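Local coordinates for type II secretion system protein L (PDB 6GHU) that forms an inner-membrane part of the type II secretion machinery, recruiting XcpZ and linking the cytoplasmic energy provider XcpR to the rest of the apparatus, at residues L48-G62 and D67-G78. Numbering follows the deposited sequence.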
loop_
_atom_site.group_PDB
_atom_site.type_symbol
_atom_site.label_atom_id
_atom_site.label_comp_id
_atom_site.label_asym_id
_atom_site.label_seq_id
_atom_site.Cartn_x
_atom_site.Cartn_y
_atom_site.Cartn_z
ATOM N N LEU A 48 -2.926 -15.452 8.665
ATOM C CA LEU A 48 -2.824 -14.402 7.660
ATOM C C LEU A 48 -1.792 -14.749 6.589
ATOM O O LEU A 48 -2.031 -14.530 5.397
ATOM C CB LEU A 48 -2.469 -13.078 8.333
ATOM C CG LEU A 48 -2.123 -11.936 7.373
ATOM C CD1 LEU A 48 -3.266 -11.701 6.401
ATOM C CD2 LEU A 48 -1.813 -10.673 8.139
ATOM N N ARG A 49 -0.631 -15.269 6.989
ATOM C CA ARG A 49 0.351 -15.699 6.000
ATOM C C ARG A 49 -0.249 -16.755 5.085
ATOM O O ARG A 49 -0.112 -16.685 3.858
ATOM C CB ARG A 49 1.602 -16.244 6.688
ATOM C CG ARG A 49 2.733 -16.620 5.729
ATOM C CD ARG A 49 3.535 -17.811 6.237
ATOM N NE ARG A 49 2.693 -18.993 6.420
ATOM C CZ ARG A 49 2.267 -19.779 5.436
ATOM N NH1 ARG A 49 2.595 -19.523 4.177
ATOM N NH2 ARG A 49 1.501 -20.826 5.708
ATOM N N SER A 50 -0.921 -17.745 5.676
ATOM C CA SER A 50 -1.534 -18.817 4.899
ATOM C C SER A 50 -2.574 -18.273 3.930
ATOM O O SER A 50 -2.648 -18.715 2.780
ATOM C CB SER A 50 -2.171 -19.841 5.844
ATOM O OG SER A 50 -2.641 -20.966 5.129
ATOM N N ARG A 51 -3.378 -17.304 4.373
ATOM C CA ARG A 51 -4.402 -16.729 3.506
ATOM C C ARG A 51 -3.783 -15.942 2.353
ATOM O O ARG A 51 -4.277 -15.996 1.220
ATOM C CB ARG A 51 -5.328 -15.822 4.315
ATOM C CG ARG A 51 -6.163 -16.531 5.372
ATOM C CD ARG A 51 -7.007 -17.627 4.778
ATOM N NE ARG A 51 -7.990 -18.144 5.733
ATOM C CZ ARG A 51 -7.764 -19.130 6.597
ATOM N NH1 ARG A 51 -6.577 -19.723 6.653
ATOM N NH2 ARG A 51 -8.733 -19.523 7.415
ATOM N N LEU A 52 -2.723 -15.181 2.628
ATOM C CA LEU A 52 -2.054 -14.439 1.563
ATOM C C LEU A 52 -1.464 -15.388 0.532
ATOM O O LEU A 52 -1.582 -15.161 -0.676
ATOM C CB LEU A 52 -0.963 -13.550 2.150
ATOM C CG LEU A 52 -1.462 -12.389 3.006
ATOM C CD1 LEU A 52 -0.327 -11.828 3.823
ATOM C CD2 LEU A 52 -2.084 -11.312 2.122
ATOM N N SER A 53 -0.825 -16.460 0.999
ATOM C CA SER A 53 -0.260 -17.450 0.091
ATOM C C SER A 53 -1.356 -18.161 -0.690
ATOM O O SER A 53 -1.234 -18.357 -1.903
ATOM C CB SER A 53 0.580 -18.452 0.884
ATOM O OG SER A 53 1.038 -19.508 0.061
ATOM N N GLU A 54 -2.437 -18.551 -0.005
ATOM C CA GLU A 54 -3.574 -19.189 -0.661
ATOM C C GLU A 54 -4.146 -18.310 -1.767
ATOM O O GLU A 54 -4.627 -18.813 -2.787
ATOM C CB GLU A 54 -4.647 -19.506 0.387
ATOM C CG GLU A 54 -6.075 -19.598 -0.140
ATOM C CD GLU A 54 -7.094 -19.737 0.973
ATOM O OE1 GLU A 54 -8.027 -18.900 1.029
ATOM O OE2 GLU A 54 -6.950 -20.671 1.799
ATOM N N SER A 55 -4.131 -16.994 -1.566
ATOM C CA SER A 55 -4.669 -16.098 -2.583
ATOM C C SER A 55 -3.753 -15.961 -3.787
ATOM O O SER A 55 -4.127 -15.280 -4.747
ATOM C CB SER A 55 -4.921 -14.714 -1.991
ATOM O OG SER A 55 -3.698 -14.018 -1.825
ATOM N N GLY A 56 -2.570 -16.569 -3.760
ATOM C CA GLY A 56 -1.645 -16.502 -4.869
ATOM C C GLY A 56 -0.480 -15.555 -4.680
ATOM O O GLY A 56 0.321 -15.396 -5.610
ATOM N N LEU A 57 -0.355 -14.926 -3.515
ATOM C CA LEU A 57 0.724 -13.984 -3.261
ATOM C C LEU A 57 1.939 -14.701 -2.694
ATOM O O LEU A 57 1.814 -15.626 -1.883
ATOM C CB LEU A 57 0.275 -12.897 -2.284
ATOM C CG LEU A 57 -0.896 -12.024 -2.730
ATOM C CD1 LEU A 57 -1.289 -11.085 -1.609
ATOM C CD2 LEU A 57 -0.532 -11.247 -3.980
ATOM N N ALA A 58 3.115 -14.275 -3.140
ATOM C CA ALA A 58 4.351 -14.668 -2.483
ATOM C C ALA A 58 4.474 -13.892 -1.183
ATOM O O ALA A 58 4.343 -12.665 -1.165
ATOM C CB ALA A 58 5.551 -14.395 -3.385
ATOM N N VAL A 59 4.706 -14.606 -0.093
ATOM C CA VAL A 59 4.649 -14.016 1.234
ATOM C C VAL A 59 5.733 -14.643 2.095
ATOM O O VAL A 59 5.999 -15.846 2.011
ATOM C CB VAL A 59 3.256 -14.205 1.874
ATOM C CG1 VAL A 59 2.945 -15.684 2.062
ATOM C CG2 VAL A 59 3.172 -13.467 3.200
ATOM N N GLN A 60 6.366 -13.815 2.911
ATOM C CA GLN A 60 7.316 -14.265 3.914
ATOM C C GLN A 60 6.956 -13.573 5.217
ATOM O O GLN A 60 6.748 -12.355 5.239
ATOM C CB GLN A 60 8.757 -13.952 3.494
ATOM C CG GLN A 60 9.196 -14.682 2.232
ATOM C CD GLN A 60 9.155 -16.199 2.382
ATOM O OE1 GLN A 60 8.488 -16.896 1.612
ATOM N NE2 GLN A 60 9.874 -16.715 3.370
ATOM N N LEU A 61 6.832 -14.353 6.284
ATOM C CA LEU A 61 6.506 -13.825 7.600
ATOM C C LEU A 61 7.774 -13.817 8.443
ATOM O O LEU A 61 8.357 -14.874 8.709
ATOM C CB LEU A 61 5.407 -14.650 8.269
ATOM C CG LEU A 61 5.045 -14.248 9.700
ATOM C CD1 LEU A 61 4.516 -12.831 9.727
ATOM C CD2 LEU A 61 4.025 -15.210 10.297
ATOM N N GLY A 62 8.205 -12.630 8.840
ATOM C CA GLY A 62 9.389 -12.495 9.652
ATOM C C GLY A 62 9.162 -13.021 11.052
ATOM O O GLY A 62 8.070 -13.443 11.437
ATOM N N ASP A 67 4.631 -8.501 22.948
ATOM C CA ASP A 67 4.807 -7.420 23.914
ATOM C C ASP A 67 3.423 -7.043 24.418
ATOM O O ASP A 67 2.624 -6.465 23.673
ATOM C CB ASP A 67 5.513 -6.213 23.295
ATOM C CG ASP A 67 7.023 -6.372 23.259
ATOM O OD1 ASP A 67 7.635 -6.535 24.340
ATOM O OD2 ASP A 67 7.598 -6.337 22.149
ATOM N N GLY A 68 3.130 -7.388 25.664
ATOM C CA GLY A 68 1.810 -7.100 26.205
ATOM C C GLY A 68 0.745 -7.942 25.529
ATOM O O GLY A 68 0.858 -9.169 25.427
ATOM N N SER A 69 -0.299 -7.275 25.043
ATOM C CA SER A 69 -1.467 -7.948 24.495
ATOM C C SER A 69 -1.305 -8.388 23.046
ATOM O O SER A 69 -2.170 -9.117 22.548
ATOM C CB SER A 69 -2.683 -7.028 24.598
ATOM O OG SER A 69 -2.941 -6.689 25.949
ATOM N N THR A 70 -0.243 -7.975 22.354
ATOM C CA THR A 70 -0.108 -8.244 20.927
ATOM C C THR A 70 1.257 -8.847 20.615
ATOM O O THR A 70 2.206 -8.739 21.394
ATOM C CB THR A 70 -0.310 -6.967 20.087
ATOM O OG1 THR A 70 0.624 -5.959 20.493
ATOM C CG2 THR A 70 -1.718 -6.429 20.250
ATOM N N VAL A 71 1.321 -9.518 19.468
ATOM C CA VAL A 71 2.575 -9.915 18.840
ATOM C C VAL A 71 2.778 -9.035 17.609
ATOM O O VAL A 71 1.833 -8.463 17.059
ATOM C CB VAL A 71 2.591 -11.414 18.464
ATOM C CG1 VAL A 71 2.286 -12.273 19.689
ATOM C CG2 VAL A 71 1.581 -11.716 17.368
ATOM N N SER A 72 4.032 -8.926 17.176
ATOM C CA SER A 72 4.386 -8.084 16.043
ATOM C C SER A 72 5.381 -8.823 15.167
ATOM O O SER A 72 6.176 -9.634 15.650
ATOM C CB SER A 72 4.987 -6.747 16.482
ATOM O OG SER A 72 6.225 -6.944 17.132
ATOM N N ALA A 73 5.320 -8.536 13.871
ATOM C CA ALA A 73 6.184 -9.181 12.896
ATOM C C ALA A 73 6.217 -8.321 11.643
ATOM O O ALA A 73 5.430 -7.384 11.484
ATOM C CB ALA A 73 5.700 -10.593 12.569
ATOM N N ARG A 74 7.146 -8.652 10.758
ATOM C CA ARG A 74 7.271 -8.008 9.460
ATOM C C ARG A 74 6.834 -8.987 8.380
ATOM O O ARG A 74 7.308 -10.128 8.344
ATOM C CB ARG A 74 8.713 -7.548 9.228
ATOM C CG ARG A 74 8.928 -6.716 7.980
ATOM C CD ARG A 74 10.293 -6.035 8.043
ATOM N NE ARG A 74 10.607 -5.284 6.833
ATOM C CZ ARG A 74 11.188 -5.805 5.758
ATOM N NH1 ARG A 74 11.511 -7.091 5.724
ATOM N NH2 ARG A 74 11.448 -5.032 4.715
ATOM N N LEU A 75 5.913 -8.550 7.527
ATOM C CA LEU A 75 5.458 -9.324 6.377
ATOM C C LEU A 75 6.068 -8.745 5.110
ATOM O O LEU A 75 6.060 -7.526 4.919
ATOM C CB LEU A 75 3.932 -9.296 6.256
ATOM C CG LEU A 75 3.074 -10.386 6.886
ATOM C CD1 LEU A 75 1.610 -10.067 6.628
ATOM C CD2 LEU A 75 3.417 -11.743 6.325
ATOM N N VAL A 76 6.592 -9.614 4.253
ATOM C CA VAL A 76 7.095 -9.228 2.938
ATOM C C VAL A 76 6.224 -9.918 1.895
ATOM O O VAL A 76 6.098 -11.149 1.905
ATOM C CB VAL A 76 8.574 -9.605 2.755
ATOM C CG1 VAL A 76 9.043 -9.299 1.333
ATOM C CG2 VAL A 76 9.440 -8.868 3.766
ATOM N N ILE A 77 5.624 -9.130 1.005
ATOM C CA ILE A 77 4.746 -9.640 -0.043
ATOM C C ILE A 77 5.323 -9.247 -1.396
ATOM O O ILE A 77 5.700 -8.087 -1.602
ATOM C CB ILE A 77 3.311 -9.106 0.104
ATOM C CG1 ILE A 77 2.777 -9.418 1.502
ATOM C CG2 ILE A 77 2.419 -9.718 -0.971
ATOM C CD1 ILE A 77 1.414 -8.828 1.793
ATOM N N GLY A 78 5.371 -10.207 -2.317
ATOM C CA GLY A 78 5.892 -9.972 -3.651
ATOM C C GLY A 78 7.322 -10.449 -3.785
ATOM O O GLY A 78 7.902 -10.943 -2.817
#
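Leu75 is wedged between the helix 48-54 and the neighbouring strand 59-61, and its two methyls divide the work. CD1 meets the helix: Leu52 comes at it tip to tip, with Leu52 CD1 3.8 Å from Leu75 CD1, while Leu48 passes at a slant and touches with CD2. CD2 serves the strand instead. Leu75 CD2 lies 3.6 Å from Val59 CG2 and also meets Leu61 CD1, both side chains lying slantwise to Leu75. With CG anti to the backbone N (chi1 176°), the side chain of Leu61 runs along to Leu75 and Ala73, where Leu61 CD1 touches Ala73 CB at 3.8 Å. Ile77 continues the apolar row. Ile77 CD1 packs against Leu52 CD1 at 4.0 Å, the two chains nearly perpendicular. The other branch, CG2, meets Leu57 CD1, and these two side chains cross at a slant.

The backbones pair as an antiparallel hairpin. Gln60 and Val76 form a hydrogen-bonded pair: Gln60 N gives to Val76 O and Val76 N to Gln60 O, each 2.9 Å long. Val59-Ile77 and Leu61-Leu75 are the non-hydrogen-bonded pairs beside it, with side chains on the face turned to the helix. Gly62 N to Arg74 O (2.7 Å) and Gly78 N to Ala58 O extend the pairing at the two ends. The helix ends in a Schellman motif at Gly56. There Leu52 O is gripped by Leu57 N and Ser55 OG from opposite faces of its plane.

In this ferredoxin-like fold, strand 70-77 lies between strands 59-67 and 32-39, with backbone hydrogen bonds to the latter that include Leu75 to Leu35 and Ile77 to Val33. Leu45 of helix 42-54 covers Leu61 and Ala73, and helix 3-14 adds Leu5 and Ala9 against Ile77 and Val12 against Leu52.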